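Local structure of nigritoxine (Vibrio nigripulchritudo, 5M41) at residues Gln308-Leu313 and Ile329-Ala334; Val342-Lys347 and Glu448-Val453. The protein acts as a bacterial toxin against crustaceans and insects. All coordinates share one frame; numbering follows the deposited sequence.

How the interactions relate
Following the chain from the N terminus, helix 302-319 comes first, and a loop of 15 residues between Leu313 and Ile329 is closed by interaction 1, where that helix meets strand 328-336. A short turn leads into strand 340-348, its antiparallel neighbour: Ala334 O lies 2.8 Å from Val342 N, a probable hydrogen bond. Interaction 2 then closes a much longer excursion, 100 residues between Lys347 and Glu448, by bringing helix 444-457 back. The two loops neither nest nor cross; they stand in series. Alternation along the hairpin gives Leu331, Leu333, Ala343 and Leu345 to helix 302-319, while Val342 and Lys344 serve helix 444-457 from the other sheet face.

Interaction 1: Gln308-Leu313 and Ile329-Ala334; sequences QGAAGL and ISLSLA
Ala310 meets Leu331 and Leu333 where helix 302-319 lies on one face of an antiparallel sheet, a two-layer alpha/beta packing. The short axes of 308-313 and 329-334 pass 10.2 Å apart, and their chain directions differ by 153°, so the helix runs roughly antiparallel to the strand it packs on. The spacing is bridged by two leucines from the strand and, from the helix, by the methyl of Ala310 and the end of Leu313: Ala310 and Leu331 have CA atoms 7.9 Å apart, the nearest such pair.

The tight part centres on Ala310 CB. It lies 4.1 Å from Leu331 CD2 and is approached from a second direction by Leu333 CD2, at 4.0 Å. Leu331 CD2 and Leu333 CD2 are themselves 5.1 Å apart. The leucines arrive by different routes. Leu331 starts out toward the helix and carries CG opposite its backbone N (chi1 162°), extending the branch to the alanine. Leu333 leaves its backbone across the helix rather than at it; with CG opposite the carbonyl carbon (chi1 -60°), its end swings back to the same methyl. Phe380 of helix 373-382 touches both Ala310 and Leu331, and Leu345 of the neighbouring strand touches Leu331 and Leu313, adding apolar neighbours from a second helix and the adjacent strand.

Packing relaxes along the helix. Leu313 adds a looser edge, burying 16 Å² against 54 Å² for Ala310. The outer side of the turn is more open: Ala311 points away from the strand, Gly309 and Gly312 are partly exposed, and Gln308 is exposed. The contact between the segments is entirely apolar, and at its looser end Leu313 CD2 stands 4.4 Å from Leu331 CD1.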
ATOM      1  N   GLN A 308     -15.416   6.884   0.887  1.00 55.03           N
ATOM      2  CA  GLN A 308     -16.426   7.216  -0.121  1.00 57.94           C
ATOM      3  C   GLN A 308     -15.770   7.508  -1.484  1.00 55.04           C
ATOM      4  O   GLN A 308     -16.187   6.969  -2.520  1.00 54.94           O
ATOM      5  CB  GLN A 308     -17.310   8.384   0.360  1.00 64.80           C
ATOM      6  CG  GLN A 308     -18.346   8.854  -0.658  1.00 72.89           C
ATOM      7  CD  GLN A 308     -19.247   7.726  -1.154  1.00 80.92           C
ATOM      8  OE1 GLN A 308     -20.021   7.139  -0.384  1.00 83.22           O
ATOM      9  NE2 GLN A 308     -19.155   7.420  -2.453  1.00 82.36           N
ATOM     10  N   GLY A 309     -14.728   8.339  -1.473  1.00 50.67           N
ATOM     11  CA  GLY A 309     -13.945   8.578  -2.675  1.00 49.61           C
ATOM     12  C   GLY A 309     -13.466   7.304  -3.358  1.00 48.41           C
ATOM     13  O   GLY A 309     -13.575   7.169  -4.578  1.00 50.72           O
ATOM     14  N   ALA A 310     -12.946   6.358  -2.575  1.00 47.92           N
ATOM     15  CA  ALA A 310     -12.419   5.097  -3.123  1.00 47.38           C
ATOM     16  C   ALA A 310     -13.529   4.184  -3.661  1.00 45.98           C
ATOM     17  O   ALA A 310     -13.376   3.551  -4.707  1.00 45.61           O
ATOM     18  CB  ALA A 310     -11.574   4.364  -2.076  1.00 45.91           C
ATOM     19  N   ALA A 311     -14.639   4.104  -2.941  1.00 47.67           N
ATOM     20  CA  ALA A 311     -15.781   3.310  -3.414  1.00 48.80           C
ATOM     21  C   ALA A 311     -16.339   3.956  -4.672  1.00 49.57           C
ATOM     22  O   ALA A 311     -16.702   3.255  -5.639  1.00 48.49           O
ATOM     23  CB  ALA A 311     -16.862   3.214  -2.349  1.00 51.93           C
ATOM     24  N   GLY A 312     -16.377   5.293  -4.658  1.00 50.86           N
ATOM     25  CA  GLY A 312     -16.811   6.089  -5.816  1.00 54.32           C
ATOM     26  C   GLY A 312     -15.951   5.833  -7.041  1.00 53.55           C
ATOM     27  O   GLY A 312     -16.466   5.627  -8.147  1.00 54.75           O
ATOM     28  N   LEU A 313     -14.636   5.818  -6.843  1.00 51.46           N
ATOM     29  CA  LEU A 313     -13.713   5.561  -7.947  1.00 51.32           C
ATOM     30  C   LEU A 313     -13.935   4.173  -8.547  1.00 51.06           C
ATOM     31  O   LEU A 313     -13.912   4.005  -9.769  1.00 52.64           O
ATOM     32  CB  LEU A 313     -12.265   5.694  -7.470  1.00 50.06           C
ATOM     33  CG  LEU A 313     -11.132   5.594  -8.499  1.00 51.14           C
ATOM     34  CD1 LEU A 313     -11.061   6.854  -9.362  1.00 48.85           C
ATOM     35  CD2 LEU A 313      -9.821   5.381  -7.755  1.00 48.79           C
ATOM     36  N   ILE A 329      -8.580  -6.325  -9.834  1.00 38.62           N
ATOM     37  CA  ILE A 329      -8.051  -4.990  -9.777  1.00 38.75           C
ATOM     38  C   ILE A 329      -7.327  -4.782  -8.445  1.00 38.82           C
ATOM     39  O   ILE A 329      -7.581  -5.494  -7.470  1.00 36.41           O
ATOM     40  CB  ILE A 329      -9.141  -3.908 -10.004  1.00 41.57           C
ATOM     41  CG1 ILE A 329     -10.235  -3.966  -8.950  1.00 43.70           C
ATOM     42  CG2 ILE A 329      -9.776  -4.034 -11.398  1.00 43.44           C
ATOM     43  CD1 ILE A 329     -11.072  -2.692  -8.897  1.00 45.44           C
ATOM     44  N   SER A 330      -6.403  -3.836  -8.433  1.00 38.06           N
ATOM     45  CA  SER A 330      -5.772  -3.401  -7.217  1.00 37.39           C
ATOM     46  C   SER A 330      -6.273  -1.982  -7.000  1.00 39.23           C
ATOM     47  O   SER A 330      -6.018  -1.098  -7.835  1.00 40.03           O
ATOM     48  CB  SER A 330      -4.257  -3.406  -7.377  1.00 36.86           C
ATOM     49  OG  SER A 330      -3.631  -2.742  -6.286  1.00 39.40           O
ATOM     50  N   LEU A 331      -7.020  -1.768  -5.923  1.00 37.15           N
ATOM     51  CA  LEU A 331      -7.330  -0.413  -5.522  1.00 37.05           C
ATOM     52  C   LEU A 331      -6.231   0.026  -4.561  1.00 37.28           C
ATOM     53  O   LEU A 331      -6.162  -0.447  -3.412  1.00 35.59           O
ATOM     54  CB  LEU A 331      -8.730  -0.313  -4.905  1.00 36.62           C
ATOM     55  CG  LEU A 331      -9.114   0.907  -4.054  1.00 38.74           C
ATOM     56  CD1 LEU A 331      -9.055   2.208  -4.835  1.00 38.91           C
ATOM     57  CD2 LEU A 331     -10.508   0.704  -3.490  1.00 39.44           C
ATOM     58  N   SER A 332      -5.363   0.911  -5.038  1.00 34.55           N
ATOM     59  CA  SER A 332      -4.245   1.407  -4.243  1.00 35.42           C
ATOM     60  C   SER A 332      -4.664   2.635  -3.475  1.00 35.51           C
ATOM     61  O   SER A 332      -5.220   3.553  -4.048  1.00 37.01           O
ATOM     62  CB  SER A 332      -3.053   1.794  -5.134  1.00 37.49           C
ATOM     63  OG  SER A 332      -2.431   0.649  -5.695  1.00 38.86           O
ATOM     64  N   LEU A 333      -4.387   2.646  -2.178  1.00 33.98           N
ATOM     65  CA  LEU A 333      -4.548   3.836  -1.379  1.00 34.99           C
ATOM     66  C   LEU A 333      -3.152   4.157  -0.900  1.00 36.58           C
ATOM     67  O   LEU A 333      -2.590   3.455  -0.042  1.00 37.86           O
ATOM     68  CB  LEU A 333      -5.521   3.571  -0.237  1.00 36.07           C
ATOM     69  CG  LEU A 333      -6.931   3.159  -0.686  1.00 36.46           C
ATOM     70  CD1 LEU A 333      -7.712   2.603   0.487  1.00 38.00           C
ATOM     71  CD2 LEU A 333      -7.670   4.342  -1.308  1.00 37.68           C
ATOM     72  N   ALA A 334      -2.572   5.186  -1.507  1.00 37.49           N
ATOM     73  CA  ALA A 334      -1.169   5.512  -1.310  1.00 37.48           C
ATOM     74  C   ALA A 334      -1.061   6.865  -0.669  1.00 38.54           C
ATOM     75  O   ALA A 334      -1.610   7.833  -1.177  1.00 39.80           O
ATOM     76  CB  ALA A 334      -0.431   5.510  -2.639  1.00 38.30           C
TER

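Interaction 2: Val342-Lys347 and Glu448-Val453; sequences VAKLSK and ERVAIV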
ATOM      1  N   VAL A 342      -3.666   9.282  -2.341  1.00 41.48           N
ATOM      2  CA  VAL A 342      -4.213   9.098  -3.676  1.00 41.54           C
ATOM      3  C   VAL A 342      -4.882   7.717  -3.761  1.00 40.86           C
ATOM      4  O   VAL A 342      -4.325   6.720  -3.281  1.00 39.65           O
ATOM      5  CB  VAL A 342      -3.146   9.323  -4.781  1.00 41.73           C
ATOM      6  CG1 VAL A 342      -2.053   8.265  -4.737  1.00 41.22           C
ATOM      7  CG2 VAL A 342      -3.783   9.401  -6.165  1.00 41.77           C
ATOM      8  N   ALA A 343      -6.093   7.675  -4.317  1.00 38.52           N
ATOM      9  CA  ALA A 343      -6.710   6.407  -4.705  1.00 39.59           C
ATOM     10  C   ALA A 343      -6.490   6.247  -6.195  1.00 40.88           C
ATOM     11  O   ALA A 343      -6.648   7.211  -6.960  1.00 38.94           O
ATOM     12  CB  ALA A 343      -8.197   6.398  -4.398  1.00 39.72           C
ATOM     13  N   LYS A 344      -6.114   5.038  -6.595  1.00 39.60           N
ATOM     14  CA  LYS A 344      -5.848   4.728  -7.979  1.00 41.59           C
ATOM     15  C   LYS A 344      -6.082   3.244  -8.202  1.00 41.73           C
ATOM     16  O   LYS A 344      -5.609   2.426  -7.409  1.00 41.00           O
ATOM     17  CB  LYS A 344      -4.388   5.076  -8.309  1.00 43.15           C
ATOM     18  CG  LYS A 344      -4.056   5.086  -9.790  1.00 48.75           C
ATOM     19  CD  LYS A 344      -2.833   5.964 -10.099  1.00 49.60           C
ATOM     20  CE  LYS A 344      -2.620   6.119 -11.616  1.00 50.76           C
ATOM     21  NZ  LYS A 344      -1.976   7.446 -11.944  1.00 56.49           N
ATOM     22  N   LEU A 345      -6.781   2.906  -9.288  1.00 41.74           N
ATOM     23  CA  LEU A 345      -7.087   1.525  -9.655  1.00 42.24           C
ATOM     24  C   LEU A 345      -6.077   1.057 -10.674  1.00 45.08           C
ATOM     25  O   LEU A 345      -5.653   1.850 -11.534  1.00 42.14           O
ATOM     26  CB  LEU A 345      -8.463   1.424 -10.323  1.00 43.41           C
ATOM     27  CG  LEU A 345      -9.639   1.872  -9.474  1.00 45.76           C
ATOM     28  CD1 LEU A 345     -10.886   1.955 -10.339  1.00 48.46           C
ATOM     29  CD2 LEU A 345      -9.841   0.916  -8.300  1.00 44.80           C
ATOM     30  N   SER A 346      -5.700  -0.221 -10.574  1.00 42.01           N
ATOM     31  CA  SER A 346      -4.889  -0.873 -11.578  1.00 43.60           C
ATOM     32  C   SER A 346      -5.586  -2.167 -11.922  1.00 46.14           C
ATOM     33  O   SER A 346      -6.195  -2.795 -11.065  1.00 46.89           O
ATOM     34  CB  SER A 346      -3.494  -1.204 -11.055  1.00 42.91           C
ATOM     35  OG  SER A 346      -2.734  -0.052 -10.726  1.00 43.06           O
ATOM     36  N   LYS A 347      -5.487  -2.562 -13.178  1.00 47.62           N
ATOM     37  CA  LYS A 347      -5.967  -3.844 -13.621  1.00 49.54           C
ATOM     38  C   LYS A 347      -4.751  -4.761 -13.635  1.00 48.62           C
ATOM     39  O   LYS A 347      -3.629  -4.307 -13.858  1.00 46.24           O
ATOM     40  CB  LYS A 347      -6.558  -3.713 -15.026  1.00 56.26           C
ATOM     41  CG  LYS A 347      -7.578  -4.791 -15.359  1.00 64.38           C
ATOM     42  CD  LYS A 347      -7.959  -4.805 -16.838  1.00 72.86           C
ATOM     43  CE  LYS A 347      -8.518  -3.467 -17.312  1.00 74.45           C
ATOM     44  NZ  LYS A 347      -8.993  -3.557 -18.723  1.00 82.42           N
ATOM     45  N   GLU A 448       5.859   8.427  -9.635  1.00 52.31           N
ATOM     46  CA  GLU A 448       6.251   9.319 -10.742  1.00 56.70           C
ATOM     47  C   GLU A 448       5.013   9.633 -11.568  1.00 56.39           C
ATOM     48  O   GLU A 448       4.783  10.786 -11.926  1.00 59.17           O
ATOM     49  CB  GLU A 448       7.317   8.668 -11.626  1.00 60.91           C
ATOM     50  CG  GLU A 448       8.645   8.458 -10.917  1.00 66.21           C
ATOM     51  CD  GLU A 448       9.648   7.602 -11.699  1.00 71.99           C
ATOM     52  OE1 GLU A 448       9.307   6.994 -12.746  1.00 72.97           O
ATOM     53  OE2 GLU A 448      10.806   7.529 -11.239  1.00 75.45           O
ATOM     54  N   ARG A 449       4.194   8.615 -11.833  1.00 54.17           N
ATOM     55  CA  ARG A 449       2.970   8.826 -12.608  1.00 57.43           C
ATOM     56  C   ARG A 449       2.009   9.736 -11.877  1.00 55.48           C
ATOM     57  O   ARG A 449       1.473  10.678 -12.470  1.00 55.32           O
ATOM     58  CB  ARG A 449       2.299   7.514 -12.977  1.00 58.26           C
ATOM     59  CG  ARG A 449       3.090   6.703 -13.994  1.00 64.93           C
ATOM     60  CD  ARG A 449       2.446   5.338 -14.164  1.00 69.53           C
ATOM     61  NE  ARG A 449       3.451   4.286 -14.249  1.00 74.38           N
ATOM     62  CZ  ARG A 449       3.491   3.190 -13.499  1.00 73.47           C
ATOM     63  NH1 ARG A 449       2.557   2.930 -12.584  1.00 66.04           N
ATOM     64  NH2 ARG A 449       4.476   2.326 -13.699  1.00 78.49           N
ATOM     65  N   VAL A 450       1.832   9.480 -10.582  1.00 51.31           N
ATOM     66  CA  VAL A 450       0.982  10.321  -9.743  1.00 48.70           C
ATOM     67  C   VAL A 450       1.436  11.788  -9.830  1.00 52.32           C
ATOM     68  O   VAL A 450       0.595  12.674 -10.016  1.00 49.39           O
ATOM     69  CB  VAL A 450       0.929   9.823  -8.275  1.00 47.41           C
ATOM     70  CG1 VAL A 450       0.339  10.877  -7.342  1.00 46.37           C
ATOM     71  CG2 VAL A 450       0.140   8.513  -8.162  1.00 45.49           C
ATOM     72  N   ALA A 451       2.750  12.025  -9.720  1.00 52.44           N
ATOM     73  CA  ALA A 451       3.333  13.381  -9.768  1.00 57.52           C
ATOM     74  C   ALA A 451       3.107  14.099 -11.105  1.00 60.95           C
ATOM     75  O   ALA A 451       2.904  15.325 -11.128  1.00 62.85           O
ATOM     76  CB  ALA A 451       4.822  13.353  -9.426  1.00 57.72           C
ATOM     77  N   ILE A 452       3.132  13.342 -12.204  1.00 63.05           N
ATOM     78  CA  ILE A 452       2.862  13.891 -13.540  1.00 68.95           C
ATOM     79  C   ILE A 452       1.429  14.416 -13.620  1.00 69.73           C
ATOM     80  O   ILE A 452       1.203  15.593 -13.924  1.00 69.64           O
ATOM     81  CB  ILE A 452       3.097  12.853 -14.678  1.00 70.56           C
ATOM     82  CG1 ILE A 452       4.556  12.370 -14.723  1.00 72.74           C
ATOM     83  CG2 ILE A 452       2.677  13.423 -16.031  1.00 72.55           C
ATOM     84  CD1 ILE A 452       5.602  13.458 -14.565  1.00 74.03           C
ATOM     85  N   VAL A 453       0.468  13.539 -13.341  1.00 66.51           N
ATOM     86  CA  VAL A 453      -0.942  13.922 -13.371  1.00 66.37           C
ATOM     87  C   VAL A 453      -1.210  15.178 -12.547  1.00 65.36           C
ATOM     88  O   VAL A 453      -1.835  16.113 -13.042  1.00 67.08           O
ATOM     89  CB  VAL A 453      -1.864  12.766 -12.951  1.00 62.25           C
ATOM     90  CG1 VAL A 453      -3.321  13.217 -12.982  1.00 61.82           C
ATOM     91  CG2 VAL A 453      -1.645  11.585 -13.879  1.00 60.91           C
TER
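Val450 and Lys344 carry most of this contact, burying 57 and 55 Å² respectively, with Val342 third. The total summed over both segments is 165 Å². The two valines reach toward each other tip to tip, Val342 CG1 lying 4.1 Å from Val450 CG2. Val342 presents CG1 by holding it between the backbone N and the carbonyl carbon (chi1 66°), the crowded position. On the helix, Val450 turns CG2 opposite its carbonyl carbon, and the same methyl receives a second neighbour, Lys344 CD, at 4.4 Å. One branch of Val450 thus touches both a strand methyl and the apolar stem of a lysine, the two approaching roughly at right angles.

These residues join strand 340-348 to helix 444-457, which packs on the side of that strand turned away from helix 302-319, consistent with a local alpha/beta/alpha layering. The short axes come within 11.2 Å and their directions differ by 111°, so the helix runs across the strand, and Val342 and Val450 have the nearest CA atoms at 8.1 Å.

Lys344 extends its chain, all four torsions within about 30° of trans, and this carries its amine past the side of Val450 toward the base of Arg449, Lys344 NZ standing 4.4 Å from Arg449 CB. The amine is hydrogen-bonded to Gln292 OE1, while Gln292 NE2 bonds Val450 O, so a single amide links the strand lysine with the helix backbone. Arg449 NH1 forms a salt bridge with Asp288, which also has a long, weak ion pair with Lys344. The shared carboxylate probably eases the proximity of the two like charges, Lys344 NZ and Arg449 NH1 being 6.4 Å apart.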